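MucR Phosphodiesterase (Pseudomonas aeruginosa, PDB 5M1T) belongs to the EAL-domain phosphodiesterase family, whose barrel-type fold here carries two magnesium ions and the ligand C2E at one mouth. Local coordinates at residues L206-G211 and I240-V245; V157-A162 and D186-G191. All blocks are in the same frame, centred on the assembly; numbering follows the deposited sequence.

Interaction 1: residues L206-G211 and I240-V245. With MG (magnesium ion), chain E; C2E (9,9'-[(2R,3R,3aS,5S,7aR,9R,10R,10aS,12S,14aR)-3,5,10,12-tetrahydroxy-5,12-dioxidooctahydro-2H,7H-difuro[3,2-d:3',2'-j][1,3,7,9,2,8]tetraoxadiphosphacyclododecine-2,9-diyl]bis(2-amino-1,9-dihydro-6H-purin-6-one)), chain C.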
loop_
_atom_site.group_PDB
_atom_site.type_symbol
_atom_site.label_atom_id
_atom_site.label_comp_id
_atom_site.label_asym_id
_atom_site.label_seq_id
_atom_site.Cartn_x
_atom_site.Cartn_y
_atom_site.Cartn_z
ATOM N N LEU A 206 7.632 9.030 18.106
ATOM C CA LEU A 206 6.645 8.074 18.519
ATOM C C LEU A 206 5.566 8.788 19.304
ATOM O O LEU A 206 5.866 9.700 20.088
ATOM C CB LEU A 206 7.252 6.985 19.372
ATOM C CG LEU A 206 8.532 6.308 18.905
ATOM C CD1 LEU A 206 8.919 5.334 19.991
ATOM C CD2 LEU A 206 8.359 5.589 17.566
ATOM N N LYS A 207 4.320 8.336 19.105
ATOM C CA LYS A 207 3.164 8.857 19.859
ATOM C C LYS A 207 2.605 7.771 20.778
ATOM O O LYS A 207 1.985 6.808 20.320
ATOM C CB LYS A 207 2.060 9.359 18.944
ATOM C CG LYS A 207 2.561 10.282 17.863
ATOM C CD LYS A 207 1.434 11.001 17.158
ATOM C CE LYS A 207 1.050 12.299 17.852
ATOM N NZ LYS A 207 -0.281 12.806 17.318
ATOM N N ILE A 208 2.783 7.961 22.079
ATOM C CA ILE A 208 2.279 6.993 23.030
ATOM C C ILE A 208 0.753 6.915 22.958
ATOM O O ILE A 208 0.081 7.964 23.009
ATOM C CB ILE A 208 2.657 7.342 24.476
ATOM C CG1 ILE A 208 4.172 7.479 24.628
ATOM C CG2 ILE A 208 2.126 6.257 25.381
ATOM C CD1 ILE A 208 4.572 8.249 25.858
ATOM N N ASP A 209 0.205 5.698 22.874
ATOM C CA ASP A 209 -1.242 5.580 22.697
ATOM C C ASP A 209 -1.960 6.104 23.926
ATOM O O ASP A 209 -1.526 5.841 25.065
ATOM C CB ASP A 209 -1.687 4.161 22.463
ATOM C CG ASP A 209 -3.181 4.077 22.169
ATOM O OD1 ASP A 209 -3.624 4.612 21.135
ATOM O OD2 ASP A 209 -3.926 3.526 23.005
ATOM N N ARG A 210 -3.044 6.838 23.696
ATOM C CA ARG A 210 -3.807 7.444 24.770
ATOM C C ARG A 210 -4.297 6.437 25.776
ATOM O O ARG A 210 -4.508 6.796 26.919
ATOM C CB ARG A 210 -5.005 8.223 24.241
ATOM C CG ARG A 210 -6.060 7.401 23.504
ATOM C CD ARG A 210 -7.196 8.339 23.075
ATOM N NE ARG A 210 -8.201 7.851 22.131
ATOM C CZ ARG A 210 -7.974 7.393 20.886
ATOM N NH1 ARG A 210 -6.726 7.203 20.398
ATOM N NH2 ARG A 210 -9.028 7.068 20.116
ATOM N N GLY A 211 -4.480 5.188 25.352
ATOM C CA GLY A 211 -4.896 4.107 26.259
ATOM C C GLY A 211 -3.980 3.950 27.457
ATOM O O GLY A 211 -4.433 3.728 28.593
ATOM N N ILE A 240 9.219 12.036 21.624
ATOM C CA ILE A 240 8.053 11.354 22.173
ATOM C C ILE A 240 6.856 12.311 22.415
ATOM O O ILE A 240 7.002 13.363 23.045
ATOM C CB ILE A 240 8.421 10.670 23.501
ATOM C CG1 ILE A 240 9.522 9.654 23.266
ATOM C CG2 ILE A 240 7.217 9.973 24.110
ATOM C CD1 ILE A 240 9.157 8.605 22.240
ATOM N N VAL A 241 5.689 11.940 21.894
ATOM C CA VAL A 241 4.479 12.690 22.131
ATOM C C VAL A 241 3.587 11.861 23.034
ATOM O O VAL A 241 3.278 10.678 22.722
ATOM C CB VAL A 241 3.718 12.969 20.817
ATOM C CG1 VAL A 241 2.501 13.847 21.081
ATOM C CG2 VAL A 241 4.601 13.643 19.786
ATOM N N ALA A 242 3.137 12.460 24.130
ATOM C CA ALA A 242 2.128 11.801 24.949
ATOM C C ALA A 242 0.777 12.297 24.501
ATOM O O ALA A 242 0.558 13.498 24.408
ATOM C CB ALA A 242 2.318 12.073 26.421
ATOM N N GLU A 243 -0.131 11.375 24.254
ATOM C CA GLU A 243 -1.452 11.684 23.704
ATOM C C GLU A 243 -2.533 11.298 24.718
ATOM O O GLU A 243 -2.375 10.350 25.455
ATOM C CB GLU A 243 -1.579 10.965 22.345
ATOM C CG GLU A 243 -2.961 10.685 21.850
ATOM C CD GLU A 243 -2.939 9.760 20.633
ATOM O OE1 GLU A 243 -3.368 8.557 20.763
ATOM O OE2 GLU A 243 -2.454 10.242 19.582
ATOM N N GLY A 244 -3.617 12.064 24.791
ATOM C CA GLY A 244 -4.700 11.779 25.723
ATOM C C GLY A 244 -4.525 12.419 27.098
ATOM O O GLY A 244 -5.098 11.944 28.075
ATOM N N VAL A 245 -3.749 13.490 27.190
ATOM C CA VAL A 245 -3.496 14.119 28.479
ATOM C C VAL A 245 -4.729 14.884 28.893
ATOM O O VAL A 245 -5.083 15.897 28.266
ATOM C CB VAL A 245 -2.275 15.066 28.395
ATOM C CG1 VAL A 245 -1.994 15.762 29.731
ATOM C CG2 VAL A 245 -1.045 14.277 27.940
HETATM MG MG MG E . -2.685 8.028 18.422
HETATM P P1 C2E C . -5.608 9.000 16.655
HETATM O O2P C2E C . -4.669 9.154 15.492
HETATM O O1P C2E C . -5.032 8.284 17.860
HETATM O "O5'" C2E C . -6.089 10.463 17.068
HETATM C "C5'" C2E C . -6.177 10.842 18.424
HETATM C "C4'" C2E C . -7.564 10.594 18.970
HETATM O "O4'" C2E C . -7.535 10.815 20.393
HETATM C "C3'" C2E C . -8.593 11.562 18.411
HETATM O "O3'" C2E C . -9.856 10.901 18.347
HETATM C "C2'" C2E C . -8.667 12.660 19.450
HETATM O "O2'" C2E C . -9.916 13.352 19.453
HETATM C "C1'" C2E C . -8.495 11.824 20.711
HETATM N N9 C2E C . -8.013 12.581 21.866
HETATM C C8 C2E C . -7.055 13.521 21.878
HETATM N N7 C2E C . -6.878 13.988 23.133
HETATM C C5 C2E C . -7.724 13.327 23.935
HETATM C C6 C2E C . -8.044 13.334 25.367
HETATM O O6 C2E C . -7.429 14.100 26.142
HETATM N N1 C2E C . -8.999 12.490 25.789
HETATM C C2 C2E C . -9.661 11.661 24.950
HETATM N N2 C2E C . -10.618 10.837 25.433
HETATM N N3 C2E C . -9.407 11.599 23.630
HETATM C C4 C2E C . -8.473 12.403 23.090
HETATM P P11 C2E C . -10.767 11.004 17.027
HETATM O O21 C2E C . -10.722 12.436 16.520
HETATM O O11 C2E C . -12.165 10.622 17.380
HETATM O O5A C2E C . -10.120 10.030 15.936
HETATM C C5A C2E C . -10.017 8.636 16.239
HETATM C C4A C2E C . -9.103 7.964 15.236
HETATM O O4A C2E C . -9.590 8.146 13.911
HETATM C C3A C2E C . -7.729 8.577 15.191
HETATM O O3A C2E C . -6.893 8.119 16.240
HETATM C C2A C2E C . -7.230 8.166 13.830
HETATM O O2A C2E C . -6.761 6.826 13.829
HETATM C C1A C2E C . -8.488 8.214 12.999
HETATM N N91 C2E C . -8.526 9.466 12.189
HETATM C C81 C2E C . -8.952 10.695 12.548
HETATM N N71 C2E C . -8.853 11.562 11.505
HETATM C C51 C2E C . -8.355 10.865 10.469
HETATM C C61 C2E C . -7.988 11.149 9.071
HETATM O O61 C2E C . -8.116 12.302 8.606
HETATM N N11 C2E C . -7.503 10.137 8.330
HETATM C C21 C2E C . -7.344 8.894 8.835
HETATM N N21 C2E C . -6.855 7.919 8.049
HETATM N N31 C2E C . -7.655 8.556 10.105
HETATM C C41 C2E C . -8.141 9.498 10.933
HETATM O O HOH W 1 -3.865 6.672 19.715
#
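Ile240 spreads its two branches over two residues of strand 206-208: its CD1 lies 3.8 Å from CB of Leu206, and its CG2 presses on CD1 of Ile208 at 3.6 Å. On the other face of the sheet Val241 runs alongside Lys207 in the same direction, its CG1 against the CE methylene, while the ammonium of Lys207 goes on to salt bridges with Glu156 and Glu65. Within these segments the parallel pairing runs through the backbone of Val241. Its N donates to Leu206 O (2.9 Å, 169° at the hydrogen), and its O accepts from Ile208 N. These neighbouring parallel strands belong to the TIM-barrel-like EAL fold, and the chain between them, largely helix 220-236, makes a beta-alpha-beta crossover. Ala242 returns to the face of Ile208, where it also meets Leu254 and Leu262. Glu243 then points its CB toward 206-211: with CG anti to its backbone N (chi1 157°) it brings both carboxylate oxygens to one magnesium ion, OE1 and OE2 each at 2.5 Å, and Asp186 and Asp187 share that ion. OE1 also receives a weak bond from Arg210 N (3.4 Å). The guanidinium of Arg210 is turned 67° from this carboxylate and keeps OE1 at its edge; C2E O4' sits over one face, and NH1 comes to 3.2 Å from C2E O1P, itself a ligand of the magnesium. Gly244, with a positive phi, packs its CA on Arg210 CB. Beyond it, Val245 O lies 3.6 Å from C2E O6, and the valine side chain turns to Gln251 and Leu254.

Interaction 2: residues V157-A162 and D186-G191. With MG (magnesium ion), chain E; MG (magnesium ion), chain D; C2E (9,9'-[(2R,3R,3aS,5S,7aR,9R,10R,10aS,12S,14aR)-3,5,10,12-tetrahydroxy-5,12-dioxidooctahydro-2H,7H-difuro[3,2-d:3',2'-j][1,3,7,9,2,8]tetraoxadiphosphacyclododecine-2,9-diyl]bis(2-amino-1,9-dihydro-6H-purin-6-one)), chain C.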
loop_
_atom_site.group_PDB
_atom_site.type_symbol
_atom_site.label_atom_id
_atom_site.label_comp_id
_atom_site.label_asym_id
_atom_site.label_seq_id
_atom_site.Cartn_x
_atom_site.Cartn_y
_atom_site.Cartn_z
ATOM N N VAL A 157 1.566 6.944 10.826
ATOM C CA VAL A 157 1.212 5.575 10.510
ATOM C C VAL A 157 1.290 4.805 11.829
ATOM O O VAL A 157 2.184 5.052 12.671
ATOM C CB VAL A 157 2.198 4.970 9.484
ATOM C CG1 VAL A 157 1.758 3.591 9.048
ATOM C CG2 VAL A 157 2.263 5.843 8.244
ATOM N N THR A 158 0.345 3.916 12.065
ATOM C CA THR A 158 0.319 3.254 13.367
ATOM C C THR A 158 1.468 2.242 13.451
ATOM O O THR A 158 2.007 1.791 12.424
ATOM C CB THR A 158 -1.032 2.539 13.676
ATOM O OG1 THR A 158 -1.279 1.505 12.700
ATOM C CG2 THR A 158 -2.211 3.557 13.752
ATOM N N GLU A 159 1.832 1.893 14.679
ATOM C CA GLU A 159 2.780 0.826 14.937
ATOM C C GLU A 159 2.430 -0.445 14.136
ATOM O O GLU A 159 3.279 -1.026 13.488
ATOM C CB GLU A 159 2.819 0.529 16.448
ATOM C CG GLU A 159 4.025 -0.311 16.878
ATOM C CD GLU A 159 4.005 -0.640 18.356
ATOM O OE1 GLU A 159 3.019 -0.229 19.026
ATOM O OE2 GLU A 159 4.962 -1.310 18.844
ATOM N N SER A 160 1.170 -0.851 14.177
ATOM C CA SER A 160 0.732 -2.091 13.520
ATOM C C SER A 160 0.946 -1.978 12.045
ATOM O O SER A 160 1.458 -2.897 11.430
ATOM C CB SER A 160 -0.768 -2.332 13.717
ATOM O OG SER A 160 -1.112 -2.175 15.074
ATOM N N THR A 161 0.541 -0.831 11.491
ATOM C CA THR A 161 0.579 -0.619 10.050
ATOM C C THR A 161 2.008 -0.707 9.603
ATOM O O THR A 161 2.303 -1.372 8.609
ATOM C CB THR A 161 -0.079 0.725 9.668
ATOM O OG1 THR A 161 -1.487 0.606 9.858
ATOM C CG2 THR A 161 0.187 1.109 8.194
ATOM N N ALA A 162 2.906 -0.064 10.348
ATOM C CA ALA A 162 4.297 0.034 9.926
ATOM C C ALA A 162 4.979 -1.311 10.048
ATOM O O ALA A 162 5.794 -1.667 9.215
ATOM C CB ALA A 162 5.051 1.077 10.755
ATOM N N ASP A 186 2.300 6.223 15.189
ATOM C CA ASP A 186 1.152 6.540 16.015
ATOM C C ASP A 186 0.707 5.327 16.887
ATOM O O ASP A 186 1.118 4.180 16.645
ATOM C CB ASP A 186 0.001 6.909 15.054
ATOM C CG ASP A 186 -1.078 7.748 15.701
ATOM O OD1 ASP A 186 -1.004 8.047 16.940
ATOM O OD2 ASP A 186 -1.996 8.106 14.925
ATOM N N ASP A 187 -0.162 5.577 17.854
ATOM C CA ASP A 187 -0.714 4.506 18.708
ATOM C C ASP A 187 0.354 3.543 19.237
ATOM O O ASP A 187 0.149 2.325 19.319
ATOM C CB ASP A 187 -1.798 3.710 17.970
ATOM C CG ASP A 187 -3.003 4.571 17.567
ATOM O OD1 ASP A 187 -3.131 5.756 17.999
ATOM O OD2 ASP A 187 -3.828 4.028 16.801
ATOM N N PHE A 188 1.502 4.092 19.599
ATOM C CA PHE A 188 2.626 3.258 19.960
ATOM C C PHE A 188 2.352 2.567 21.304
ATOM O O PHE A 188 1.789 3.141 22.233
ATOM C CB PHE A 188 3.933 4.043 19.963
ATOM C CG PHE A 188 5.138 3.175 19.938
ATOM C CD1 PHE A 188 5.629 2.697 18.740
ATOM C CD2 PHE A 188 5.764 2.786 21.126
ATOM C CE1 PHE A 188 6.734 1.864 18.698
ATOM C CE2 PHE A 188 6.879 1.962 21.089
ATOM C CZ PHE A 188 7.359 1.496 19.868
ATOM N N GLY A 189 2.673 1.282 21.343
ATOM C CA GLY A 189 2.442 0.466 22.515
ATOM C C GLY A 189 1.332 -0.523 22.233
ATOM O O GLY A 189 1.238 -1.546 22.919
ATOM N N THR A 190 0.511 -0.239 21.222
ATOM C CA THR A 190 -0.607 -1.114 20.849
ATOM C C THR A 190 -0.275 -2.244 19.869
ATOM O O THR A 190 -1.075 -3.152 19.695
ATOM C CB THR A 190 -1.792 -0.330 20.246
ATOM O OG1 THR A 190 -1.418 0.211 18.983
ATOM C CG2 THR A 190 -2.217 0.778 21.169
ATOM N N GLY A 191 0.873 -2.164 19.207
ATOM C CA GLY A 191 1.253 -3.169 18.240
ATOM C C GLY A 191 2.461 -3.936 18.732
ATOM O O GLY A 191 2.792 -3.937 19.949
HETATM MG MG MG E . -2.685 8.028 18.422
HETATM MG MG MG D . -2.873 10.086 14.974
HETATM P P1 C2E C . -5.608 9.000 16.655
HETATM O O2P C2E C . -4.669 9.154 15.492
HETATM O O1P C2E C . -5.032 8.284 17.860
HETATM O "O5'" C2E C . -6.089 10.463 17.068
HETATM C "C5'" C2E C . -6.177 10.842 18.424
HETATM C "C4'" C2E C . -7.564 10.594 18.970
HETATM O "O4'" C2E C . -7.535 10.815 20.393
HETATM C "C3'" C2E C . -8.593 11.562 18.411
HETATM O "O3'" C2E C . -9.856 10.901 18.347
HETATM C "C2'" C2E C . -8.667 12.660 19.450
HETATM O "O2'" C2E C . -9.916 13.352 19.453
HETATM C "C1'" C2E C . -8.495 11.824 20.711
HETATM N N9 C2E C . -8.013 12.581 21.866
HETATM C C8 C2E C . -7.055 13.521 21.878
HETATM N N7 C2E C . -6.878 13.988 23.133
HETATM C C5 C2E C . -7.724 13.327 23.935
HETATM C C6 C2E C . -8.044 13.334 25.367
HETATM O O6 C2E C . -7.429 14.100 26.142
HETATM N N1 C2E C . -8.999 12.490 25.789
HETATM C C2 C2E C . -9.661 11.661 24.950
HETATM N N2 C2E C . -10.618 10.837 25.433
HETATM N N3 C2E C . -9.407 11.599 23.630
HETATM C C4 C2E C . -8.473 12.403 23.090
HETATM P P11 C2E C . -10.767 11.004 17.027
HETATM O O21 C2E C . -10.722 12.436 16.520
HETATM O O11 C2E C . -12.165 10.622 17.380
HETATM O O5A C2E C . -10.120 10.030 15.936
HETATM C C5A C2E C . -10.017 8.636 16.239
HETATM C C4A C2E C . -9.103 7.964 15.236
HETATM O O4A C2E C . -9.590 8.146 13.911
HETATM C C3A C2E C . -7.729 8.577 15.191
HETATM O O3A C2E C . -6.893 8.119 16.240
HETATM C C2A C2E C . -7.230 8.166 13.830
HETATM O O2A C2E C . -6.761 6.826 13.829
HETATM C C1A C2E C . -8.488 8.214 12.999
HETATM N N91 C2E C . -8.526 9.466 12.189
HETATM C C81 C2E C . -8.952 10.695 12.548
HETATM N N71 C2E C . -8.853 11.562 11.505
HETATM C C51 C2E C . -8.355 10.865 10.469
HETATM C C61 C2E C . -7.988 11.149 9.071
HETATM O O61 C2E C . -8.116 12.302 8.606
HETATM N N11 C2E C . -7.503 10.137 8.330
HETATM C C21 C2E C . -7.344 8.894 8.835
HETATM N N21 C2E C . -6.855 7.919 8.049
HETATM N N31 C2E C . -7.655 8.556 10.105
HETATM C C41 C2E C . -8.141 9.498 10.933
HETATM O O HOH W 2 4.378 -2.130 21.479
HETATM O O HOH W 3 -1.162 -0.028 16.237
HETATM O O HOH W 4 -2.787 10.743 17.035
HETATM O O HOH W 1 -3.865 6.672 19.715
#
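Glu159 OE1 holds the turn region of 186-191 by two backbone N-H groups, Gly189 N at 2.8 Å and Gly191 N at 2.9 Å, which arrive from opposite faces of the carboxylate. The extended side chain, with CG anti to the backbone N (chi1 -165°), lays the carboxylate over one face of the Phe188 ring, the planes only 17° apart and OE2 offset toward the rim. OE2 has its own partners: Ser193 OG, and water 2, which donates both to it and to Gly191 O. Within the type II turn from Asp187 to Thr190, Asp187 O accepts twice, from Thr190 N and from Thr190 OG1 (2.7 Å); water 3 donates in turn to that hydroxyl.

Nearer the metals, Asp186 pairs with 157-162 through both backbone groups: its N donates to Val157 O (2.8 Å), and its O accepts from Glu159 N (3.1 Å), where the helix begins after its N-cap Thr158. Asp187 N donates to Asp186 OD1, helping to fix that carboxylate, whose OD1 binds one magnesium ion and OD2 the other. Asp187 OD1 binds the first of these at 2.4 Å, and its OD2 lies against the Thr158 methyl. An aspartate bridging two ions at the end of a parallel barrel strand, one completed by Glu65, Asn124 and Glu156, the other by Asp187 and Glu243, marks the two-metal site of the EAL domain.

How the interactions relate
Interaction 1 is a buried contact, whereas interaction 2 is partly buried and runs out to the exposed Ser160 and Thr190. Both reach the same sheet, since strands 182-188 and 205-208 are neighbours: Phe188 N probably donates to Lys207 O, and Asp209 N to Phe188 O. Both contain parallel pairing; 206-211 with 240-245 adds branched aliphatic packing, 157-162 with 186-191 a carboxylate-held turn with waters. The two converge on one magnesium ion, bound by Glu243 from interaction 1 and Asp186 and Asp187 from interaction 2, with water 1 and C2E common to both. Of the two, only interaction 2 supplies a ligand to the second ion, Asp186.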